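Local coordinates for protein spondin-1 (Homo sapiens, PDB 2ZOU) that is a secreted extracellular-matrix protein that probably acts in cell adhesion, here represented by its reeler domain, a beta-sandwich with two disulfide bonds, at residues F56-L61 with G75-I80; E84-S89 with A94-T99; I121-I126 with I132-E137. One frame throughout, in Å; residues are numbered along the deposited sequence. Where two conformers were deposited one is given.

Interaction 1: residues F56-L61 with G75-I80; sequences FTLIAL and GTFQII. With EDO (1,2-ethanediol), chain D.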
loop_
_atom_site.group_PDB
_atom_site.type_symbol
_atom_site.label_atom_id
_atom_site.label_comp_id
_atom_site.label_asym_id
_atom_site.label_seq_id
_atom_site.Cartn_x
_atom_site.Cartn_y
_atom_site.Cartn_z
ATOM N N PHE A 56 9.424 -0.249 -3.966
ATOM C CA PHE A 56 8.145 0.312 -3.528
ATOM C C PHE A 56 8.010 0.191 -2.023
ATOM O O PHE A 56 8.700 -0.626 -1.385
ATOM C CB PHE A 56 6.955 -0.372 -4.224
ATOM C CG PHE A 56 6.631 -1.724 -3.653
ATOM C CD1 PHE A 56 5.693 -1.867 -2.636
ATOM C CD2 PHE A 56 7.321 -2.853 -4.087
ATOM C CE1 PHE A 56 5.434 -3.121 -2.090
ATOM C CE2 PHE A 56 7.070 -4.106 -3.559
ATOM C CZ PHE A 56 6.129 -4.251 -2.555
ATOM N N THR A 57 7.116 1.002 -1.470
ATOM C CA THR A 57 6.699 0.875 -0.083
ATOM C C THR A 57 5.192 0.996 -0.043
ATOM O O THR A 57 4.626 1.885 -0.666
ATOM C CB THR A 57 7.295 1.976 0.797
ATOM O OG1 THR A 57 8.719 1.994 0.645
ATOM C CG2 THR A 57 6.958 1.710 2.263
ATOM N N LEU A 58 4.558 0.119 0.718
ATOM C CA LEU A 58 3.118 0.065 0.807
ATOM C C LEU A 58 2.679 0.005 2.271
ATOM O O LEU A 58 3.167 -0.847 3.023
ATOM C CB LEU A 58 2.610 -1.161 0.036
ATOM C CG LEU A 58 1.156 -1.569 0.243
ATOM C CD1 LEU A 58 0.227 -0.488 -0.245
ATOM C CD2 LEU A 58 0.852 -2.887 -0.438
ATOM N N ILE A 59 1.763 0.905 2.659
ATOM C CA ILE A 59 1.233 0.953 4.041
ATOM C C ILE A 59 -0.282 1.107 4.050
ATOM O O ILE A 59 -0.889 1.424 3.028
ATOM C CB ILE A 59 1.909 2.078 4.881
ATOM C CG1 ILE A 59 1.674 3.444 4.230
ATOM C CG2 ILE A 59 3.393 1.761 5.065
ATOM C CD1 ILE A 59 2.262 4.610 5.021
ATOM N N ALA A 60 -0.892 0.834 5.205
ATOM C CA ALA A 60 -2.318 1.058 5.415
ATOM C C ALA A 60 -2.471 1.835 6.714
ATOM O O ALA A 60 -2.090 1.329 7.769
ATOM C CB ALA A 60 -3.041 -0.267 5.516
ATOM N N LEU A 61 -3.023 3.044 6.632
ATOM C CA LEU A 61 -3.106 3.958 7.779
ATOM C C LEU A 61 -4.532 4.305 8.108
ATOM O O LEU A 61 -5.353 4.508 7.213
ATOM C CB LEU A 61 -2.371 5.260 7.470
ATOM C CG LEU A 61 -0.874 5.161 7.192
ATOM C CD1 LEU A 61 -0.294 6.564 6.963
ATOM C CD2 LEU A 61 -0.155 4.466 8.355
ATOM N N GLY A 75 -5.149 -2.875 9.948
ATOM C CA GLY A 75 -5.241 -4.166 9.270
ATOM C C GLY A 75 -3.925 -4.912 9.303
ATOM O O GLY A 75 -2.979 -4.491 9.981
ATOM N N THR A 76 -3.872 -6.004 8.544
ATOM C CA THR A 76 -2.735 -6.908 8.519
ATOM C C THR A 76 -2.427 -7.259 7.065
ATOM O O THR A 76 -3.272 -7.798 6.349
ATOM C CB THR A 76 -3.072 -8.218 9.284
ATOM O OG1 THR A 76 -3.188 -7.916 10.667
ATOM C CG2 THR A 76 -1.993 -9.307 9.096
ATOM N N PHE A 77 -1.223 -6.939 6.617
ATOM C CA PHE A 77 -0.768 -7.443 5.339
ATOM C C PHE A 77 -0.311 -8.891 5.440
ATOM O O PHE A 77 0.223 -9.323 6.466
ATOM C CB PHE A 77 0.360 -6.595 4.779
ATOM C CG PHE A 77 -0.066 -5.231 4.351
ATOM C CD1 PHE A 77 -0.775 -5.033 3.161
ATOM C CD2 PHE A 77 0.274 -4.124 5.121
ATOM C CE1 PHE A 77 -1.152 -3.745 2.748
ATOM C CE2 PHE A 77 -0.101 -2.837 4.720
ATOM C CZ PHE A 77 -0.807 -2.641 3.544
ATOM N N GLN A 78 -0.511 -9.632 4.352
ATOM C CA GLN A 78 -0.022 -10.995 4.222
ATOM C C GLN A 78 0.683 -11.179 2.879
ATOM O O GLN A 78 0.111 -10.891 1.829
ATOM C CB GLN A 78 -1.160 -11.993 4.362
ATOM C CG GLN A 78 -0.682 -13.445 4.302
ATOM C CD GLN A 78 -1.801 -14.445 4.418
ATOM O OE1 GLN A 78 -2.969 -14.104 4.290
ATOM N NE2 GLN A 78 -1.444 -15.696 4.664
ATOM N N ILE A 79 1.928 -11.634 2.923
ATOM C CA ILE A 79 2.733 -11.819 1.731
ATOM C C ILE A 79 2.149 -12.949 0.878
ATOM O O ILE A 79 1.783 -14.011 1.383
ATOM C CB ILE A 79 4.214 -12.126 2.108
ATOM C CG1 ILE A 79 4.814 -10.967 2.920
ATOM C CG2 ILE A 79 5.064 -12.478 0.876
ATOM C CD1 ILE A 79 4.892 -9.624 2.205
ATOM N N ILE A 80 2.036 -12.686 -0.418
ATOM C CA ILE A 80 1.660 -13.710 -1.391
ATOM C C ILE A 80 2.901 -14.269 -2.102
ATOM O O ILE A 80 3.092 -15.489 -2.178
ATOM C CB ILE A 80 0.662 -13.121 -2.427
ATOM C CG1 ILE A 80 -0.617 -12.661 -1.733
ATOM C CG2 ILE A 80 0.355 -14.133 -3.551
ATOM C CD1 ILE A 80 -1.565 -11.873 -2.629
HETATM C C1 EDO D . 10.679 4.820 -2.557
HETATM O O1 EDO D . 9.925 5.515 -1.558
HETATM C C2 EDO D . 10.058 3.451 -2.798
HETATM O O2 EDO D . 10.013 2.709 -1.569
#
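Facing each other across the interior of the sandwich, Leu-58 and Ala-60 of strand 56-61 meet Phe-77 of strand 76-79; the two strands run roughly antiparallel, 149° apart, with axes 8.6 Å from one another at their closest. That spacing is too wide for backbone pairing, and the nearest CA pair, Ala-60 and Gly-75, is still 7.1 Å apart. What joins the segments is therefore one aromatic ring reaching over. Phe-77 carries CG anti to its own carbonyl carbon (chi1 -69°), which sends the far end of the ring at the opposite strand. Its CZ atom rests 3.8 Å from Ala-60 CB. The backbone between Ile-59 and Ala-60 lies at the ring edge, near its plane, with Ala-60 N 3.8 Å from Phe-77 CE2. On the CE1 side the branched end of Leu-58 completes the grip, its CD2 methyl 3.9 Å from Phe-77 CE1, the two side chains running at a slant to each other. The side-chain contacts are apolar, and the residues that touch are buried. The ring of Phe-77 also meets Trp-110 and touches Phe-87, while Leu-58 packs on Val-108. Strand 55-62 sits in the middle of its five-stranded sheet, between strands 95-97 and 120-127, whereas 76-79 is an outer strand of the four-stranded sheet beside 105-111, so this is packing between the two layers of the beta-sandwich.

Interaction 2: residues E84-S89 with A94-T99; sequences ETQFMS and AVTEST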
loop_
_atom_site.group_PDB
_atom_site.type_symbol
_atom_site.label_atom_id
_atom_site.label_comp_id
_atom_site.label_asym_id
_atom_site.label_seq_id
_atom_site.Cartn_x
_atom_site.Cartn_y
_atom_site.Cartn_z
ATOM N N GLU A 84 9.165 -11.629 -4.209
ATOM C CA GLU A 84 8.959 -10.287 -4.744
ATOM C C GLU A 84 8.767 -9.238 -3.648
ATOM O O GLU A 84 9.098 -8.072 -3.836
ATOM C CB GLU A 84 7.769 -10.261 -5.715
ATOM C CG GLU A 84 7.693 -11.428 -6.736
ATOM C CD GLU A 84 8.929 -11.578 -7.641
ATOM O OE1 GLU A 84 9.711 -10.612 -7.802
ATOM O OE2 GLU A 84 9.118 -12.682 -8.208
ATOM N N THR A 85 8.226 -9.657 -2.508
ATOM C CA THR A 85 7.832 -8.726 -1.459
ATOM C C THR A 85 8.260 -9.225 -0.082
ATOM O O THR A 85 8.379 -10.431 0.144
ATOM C CB THR A 85 6.313 -8.515 -1.440
ATOM O OG1 THR A 85 5.668 -9.760 -1.122
ATOM C CG2 THR A 85 5.803 -7.988 -2.797
ATOM N N GLN A 86 8.488 -8.287 0.831
ATOM C CA GLN A 86 8.781 -8.609 2.235
ATOM C C GLN A 86 8.373 -7.445 3.110
ATOM O O GLN A 86 8.084 -6.361 2.604
ATOM C CB GLN A 86 10.275 -8.889 2.428
ATOM C CG GLN A 86 11.160 -7.660 2.218
ATOM C CD GLN A 86 12.614 -7.945 2.532
ATOM O OE1 GLN A 86 13.219 -8.842 1.951
ATOM N NE2 GLN A 86 13.177 -7.198 3.474
ATOM N N PHE A 87 8.341 -7.652 4.420
ATOM C CA PHE A 87 8.162 -6.535 5.340
ATOM C C PHE A 87 9.467 -5.780 5.546
ATOM O O PHE A 87 10.539 -6.385 5.582
ATOM C CB PHE A 87 7.565 -7.011 6.665
ATOM C CG PHE A 87 6.152 -7.481 6.533
ATOM C CD1 PHE A 87 5.117 -6.554 6.448
ATOM C CD2 PHE A 87 5.858 -8.837 6.447
ATOM C CE1 PHE A 87 3.806 -6.963 6.295
ATOM C CE2 PHE A 87 4.530 -9.266 6.287
ATOM C CZ PHE A 87 3.509 -8.321 6.204
ATOM N N MET A 88 9.355 -4.458 5.679
ATOM C CA MET A 88 10.494 -3.566 5.929
ATOM C C MET A 88 11.211 -3.935 7.231
ATOM O O MET A 88 10.560 -4.069 8.260
ATOM C CB MET A 88 10.003 -2.126 6.072
ATOM C CG MET A 88 9.832 -1.331 4.819
ATOM S SD MET A 88 10.226 0.405 5.162
ATOM C CE MET A 88 11.989 0.326 4.946
ATOM N N SER A 89 12.537 -4.060 7.179
ATOM C CA SER A 89 13.357 -4.393 8.357
ATOM C C SER A 89 13.154 -3.405 9.510
ATOM O O SER A 89 13.096 -3.804 10.677
ATOM C CB SER A 89 14.848 -4.455 7.984
ATOM O OG SER A 89 15.095 -5.470 7.019
ATOM N N ALA A 94 5.147 -2.123 7.133
ATOM C CA ALA A 94 5.231 -1.711 5.730
ATOM C C ALA A 94 5.694 -2.864 4.835
ATOM O O ALA A 94 6.587 -3.636 5.213
ATOM C CB ALA A 94 6.177 -0.512 5.588
ATOM N N VAL A 95 5.064 -2.979 3.659
ATOM C CA VAL A 95 5.479 -3.938 2.632
ATOM C C VAL A 95 6.449 -3.255 1.669
ATOM O O VAL A 95 6.245 -2.103 1.282
ATOM C CB VAL A 95 4.248 -4.516 1.846
ATOM C CG1 VAL A 95 4.693 -5.606 0.901
ATOM C CG2 VAL A 95 3.210 -5.088 2.820
ATOM N N THR A 96 7.498 -3.958 1.270
ATOM C CA THR A 96 8.502 -3.408 0.364
ATOM C C THR A 96 9.024 -4.524 -0.568
ATOM O O THR A 96 8.611 -5.680 -0.431
ATOM C CB THR A 96 9.636 -2.700 1.151
ATOM O OG1 THR A 96 10.427 -1.900 0.270
ATOM C CG2 THR A 96 10.522 -3.714 1.885
ATOM N N GLU A 97 9.882 -4.181 -1.528
ATOM C CA GLU A 97 10.449 -5.167 -2.450
ATOM C C GLU A 97 11.471 -6.074 -1.759
ATOM O O GLU A 97 12.155 -5.654 -0.822
ATOM C CB GLU A 97 11.029 -4.491 -3.714
ATOM C CG GLU A 97 12.420 -3.826 -3.604
ATOM C CD GLU A 97 12.485 -2.563 -2.744
ATOM O OE1 GLU A 97 11.453 -1.908 -2.490
ATOM O OE2 GLU A 97 13.612 -2.211 -2.307
ATOM N N SER A 98 11.546 -7.319 -2.230
ATOM C CA SER A 98 12.514 -8.316 -1.732
ATOM C C SER A 98 13.918 -8.117 -2.310
ATOM O O SER A 98 14.918 -8.410 -1.646
ATOM C CB SER A 98 12.049 -9.729 -2.088
ATOM O OG SER A 98 10.923 -10.119 -1.328
ATOM N N THR A 99 13.968 -7.668 -3.563
ATOM C CA THR A 99 15.205 -7.382 -4.303
ATOM C C THR A 99 14.895 -6.222 -5.257
ATOM O O THR A 99 13.746 -6.053 -5.653
ATOM C CB THR A 99 15.679 -8.595 -5.140
ATOM O OG1 THR A 99 14.595 -9.081 -5.941
ATOM C CG2 THR A 99 16.203 -9.719 -4.252
#
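Strands 85-88 and 95-97 pair antiparallel as a beta hairpin, their short axes 124° apart, with Gln-86 and Thr-96 as the hydrogen-bonded pair and Thr-85/Glu-97 and Phe-87/Val-95 as the non-hydrogen-bonded pairs flanking it. Thr-96 N bonds to Gln-86 O at 2.8 Å, almost in line with the C=O bond, and Gln-86 N returns one to Thr-96 O. Met-88 N extends the pairing to Ala-94 O at 2.9 Å; at the far end Ser-98 N reaches Glu-84 O from well above the carbonyl plane.

Gln-86 and Thr-96 lie alongside each other on one face, pointing the same way, with Gln-86 CG 4.0 Å from Thr-96 CG2. CG of Gln-86 stands between the backbone N and the carbonyl carbon (chi1 67°), which keeps the side chain over the partner strand, with Gln-86 CG 3.8 Å from Glu-97 O. With alanine in place of Gln-86 the CG methylene is gone, and Thr-96 CG2 and Glu-97 O would probably lose the cover it gives them, leaving a gap beside the pair. Beyond it, Met-88 crosses Thr-96 at about a right angle and sets CG 3.8 Å from Ala-94 CB. On the other face Phe-87 CE1 meets Val-95 CG2 at 4.0 Å.

Thr-96 OG1 bonds to Phe-56 O, and Ser-98 OG to Glu-82 O. Strand 95-97 lies between the outer strand 85-88 and strand 55-62, while Thr-85, Phe-87 and Val-95 turn inward onto strand 76-79 of the facing sheet.

Interaction 3: residues I121-I126 with I132-E137; sequences ILKASI and IYFQDE. With EDO (1,2-ethanediol), chain F; EDO (1,2-ethanediol), chain D.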
loop_
_atom_site.group_PDB
_atom_site.type_symbol
_atom_site.label_atom_id
_atom_site.label_comp_id
_atom_site.label_asym_id
_atom_site.label_seq_id
_atom_site.Cartn_x
_atom_site.Cartn_y
_atom_site.Cartn_z
ATOM N N ILE A 121 -6.566 4.379 4.767
ATOM C CA ILE A 121 -5.904 4.830 3.542
ATOM C C ILE A 121 -4.772 3.889 3.201
ATOM O O ILE A 121 -3.782 3.788 3.942
ATOM C CB ILE A 121 -5.308 6.258 3.682
ATOM C CG1 ILE A 121 -6.285 7.239 4.353
ATOM C CG2 ILE A 121 -4.858 6.763 2.312
ATOM C CD1 ILE A 121 -7.544 7.561 3.544
ATOM N N LEU A 122 -4.925 3.190 2.076
ATOM C CA LEU A 122 -3.864 2.373 1.527
ATOM C C LEU A 122 -3.033 3.284 0.665
ATOM O O LEU A 122 -3.592 3.963 -0.190
ATOM C CB LEU A 122 -4.448 1.251 0.660
ATOM C CG LEU A 122 -5.359 0.254 1.388
ATOM C CD1 LEU A 122 -6.056 -0.664 0.394
ATOM C CD2 LEU A 122 -4.529 -0.560 2.341
ATOM N N LYS A 123 -1.722 3.287 0.874
ATOM C CA LYS A 123 -0.827 4.249 0.219
ATOM C C LYS A 123 0.486 3.611 -0.196
ATOM O O LYS A 123 1.068 2.828 0.545
ATOM C CB LYS A 123 -0.487 5.396 1.177
ATOM C CG LYS A 123 -1.469 6.535 1.243
ATOM C CD LYS A 123 -1.279 7.329 2.522
ATOM C CE LYS A 123 -0.053 8.198 2.487
ATOM N NZ LYS A 123 -0.107 9.179 3.617
ATOM N N ALA A 124 0.978 3.981 -1.373
ATOM C CA ALA A 124 2.245 3.474 -1.851
ATOM C C ALA A 124 3.150 4.575 -2.361
ATOM O O ALA A 124 2.696 5.634 -2.784
ATOM C CB ALA A 124 2.020 2.446 -2.934
ATOM N N SER A 125 4.442 4.295 -2.295
ATOM C CA SER A 125 5.495 5.102 -2.883
ATOM C C SER A 125 6.315 4.179 -3.760
ATOM O O SER A 125 6.463 2.996 -3.425
ATOM C CB SER A 125 6.356 5.692 -1.768
ATOM O OG SER A 125 7.493 6.334 -2.295
ATOM N N ILE A 126 6.852 4.682 -4.873
ATOM C CA ILE A 126 7.701 3.846 -5.733
ATOM C C ILE A 126 8.993 4.550 -6.161
ATOM O O ILE A 126 9.101 5.780 -6.073
ATOM C CB ILE A 126 6.971 3.281 -7.014
ATOM C CG1 ILE A 126 6.702 4.387 -8.047
ATOM C CG2 ILE A 126 5.712 2.439 -6.652
ATOM C CD1 ILE A 126 7.809 4.606 -9.063
ATOM N N ILE A 132 8.430 8.578 -6.508
ATOM C CA ILE A 132 7.074 9.064 -6.362
ATOM C C ILE A 132 6.737 8.872 -4.899
ATOM O O ILE A 132 6.668 7.739 -4.418
ATOM C CB ILE A 132 6.080 8.313 -7.282
ATOM C CG1 ILE A 132 6.497 8.397 -8.755
ATOM C CG2 ILE A 132 4.649 8.819 -7.073
ATOM C CD1 ILE A 132 6.565 9.808 -9.325
ATOM N N TYR A 133 6.601 9.996 -4.202
ATOM C CA TYR A 133 6.390 10.035 -2.762
ATOM C C TYR A 133 4.953 9.689 -2.399
ATOM O O TYR A 133 4.075 9.723 -3.253
ATOM C CB TYR A 133 6.752 11.429 -2.238
ATOM C CG TYR A 133 8.224 11.739 -2.366
ATOM C CD1 TYR A 133 9.102 11.404 -1.343
ATOM C CD2 TYR A 133 8.738 12.346 -3.509
ATOM C CE1 TYR A 133 10.464 11.692 -1.443
ATOM C CE2 TYR A 133 10.094 12.624 -3.625
ATOM C CZ TYR A 133 10.948 12.288 -2.587
ATOM O OH TYR A 133 12.296 12.551 -2.668
ATOM N N PHE A 134 4.720 9.351 -1.130
ATOM C CA PHE A 134 3.355 9.154 -0.628
ATOM C C PHE A 134 2.525 10.416 -0.841
ATOM O O PHE A 134 3.022 11.532 -0.660
ATOM C CB PHE A 134 3.339 8.864 0.879
ATOM C CG PHE A 134 3.876 7.514 1.267
ATOM C CD1 PHE A 134 3.192 6.349 0.916
ATOM C CD2 PHE A 134 5.027 7.407 2.039
ATOM C CE1 PHE A 134 3.670 5.097 1.290
ATOM C CE2 PHE A 134 5.512 6.162 2.427
ATOM C CZ PHE A 134 4.825 4.996 2.047
ATOM N N GLN A 135 1.260 10.246 -1.205
ATOM C CA GLN A 135 0.356 11.379 -1.364
ATOM C C GLN A 135 -0.962 11.144 -0.661
ATOM O O GLN A 135 -1.370 10.000 -0.475
ATOM C CB GLN A 135 0.103 11.646 -2.841
ATOM C CG GLN A 135 1.323 12.155 -3.590
ATOM C CD GLN A 135 1.753 13.549 -3.187
ATOM O OE1 GLN A 135 0.942 14.376 -2.758
ATOM N NE2 GLN A 135 3.049 13.822 -3.332
ATOM N N ASP A 136 -1.634 12.232 -0.278
ATOM C CA ASP A 136 -2.922 12.129 0.404
ATOM C C ASP A 136 -4.027 11.655 -0.521
ATOM O O ASP A 136 -4.963 10.987 -0.076
ATOM C CB ASP A 136 -3.316 13.460 1.069
ATOM C CG ASP A 136 -2.432 13.808 2.264
ATOM O OD1 ASP A 136 -1.673 12.937 2.743
ATOM O OD2 ASP A 136 -2.502 14.957 2.740
ATOM N N GLU A 137 -3.892 11.990 -1.806
ATOM C CA GLU A 137 -4.808 11.564 -2.861
ATOM C C GLU A 137 -4.002 11.355 -4.122
ATOM O O GLU A 137 -2.973 11.995 -4.323
ATOM C CB GLU A 137 -5.862 12.635 -3.125
ATOM C CG GLU A 137 -6.953 12.671 -2.088
ATOM C CD GLU A 137 -7.916 13.816 -2.309
ATOM O OE1 GLU A 137 -7.908 14.420 -3.408
ATOM O OE2 GLU A 137 -8.684 14.113 -1.375
HETATM C C1 EDO F . 1.474 8.818 -4.746
HETATM O O1 EDO F . 2.516 8.064 -4.125
HETATM C C2 EDO F . 2.035 9.865 -5.693
HETATM O O2 EDO F . 1.142 10.053 -6.792
HETATM C C1 EDO D . 10.679 4.820 -2.557
HETATM O O1 EDO D . 9.925 5.515 -1.558
HETATM C C2 EDO D . 10.058 3.451 -2.798
HETATM O O2 EDO D . 10.013 2.709 -1.569
HETATM O O HOH W 1 0.627 11.442 2.296
HETATM O O HOH W 2 0.649 7.410 -1.816
#
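Lys-123 opens the contact by passing across Phe-134 at about a right angle, its CB 3.8 Å from ring atom CD1. Its chain then bends at chi3 (74°), and CE lies 3.7 Å from Gln-135 O. Lys-123 NZ is 4.2 Å from Asp-136 OD1, beyond a salt bridge, and a water takes up the gap, accepting from Lys-123 NZ and donating to Asp-136 OD1. At Ala-124 the backbone does the work: a second water donates to Ala-124 O and accepts from Gln-135 N, bridging the strand to the irregular chain of 133-137. In the conformer given, Ser-125 holds its OG anti to the backbone N (chi1 172°), from where it donates to Ile-132 O at 2.7 Å. Its CB sits over the centre of the Phe-134 ring, a CH-pi contact 4.0 Å from the centroid. Ile-126 closes the walk with a true antiparallel pair: Ile-132 N bonds to Ile-126 O at 2.9 Å, and Ile-126 N bonds to Ile-132 O, which is thus gripped by two donors. The two isoleucines run side by side, CD1 of Ile-126 near CG1 of Ile-132. The contact belongs to the beta hairpin of strand 120-127 and the interrupted edge strand 131-144, with strand 55-62 on the other flank of 120-127; Ala-124 and Leu-122 pair with Leu-140 and Lys-142, while the Phe-134 side chain also touches Thr-57 and Ile-59.

Strand 55-62 ties the set together. In interaction 1 it faces the opposite sheet, while along its two edges it pairs with a strand of each of the others: Leu-58 N lies 2.8 Å from Val-95 O of interaction 2, and Thr-57 N is 2.9 Å from Ser-125 O of interaction 3. Interactions 2 and 3 do not touch, their centres about 16 Å apart. Packing of Phe-87 CZ against Phe-77 O, 3.4 Å apart, also brings interactions 1 and 2 together on the inner side. A 1,2-ethanediol, probably from the crystallisation liquor, spans interactions 1 and 3, its O2 2.7 Å from Thr-57 OG1 and its O1 2.7 Å from Ser-125 OG.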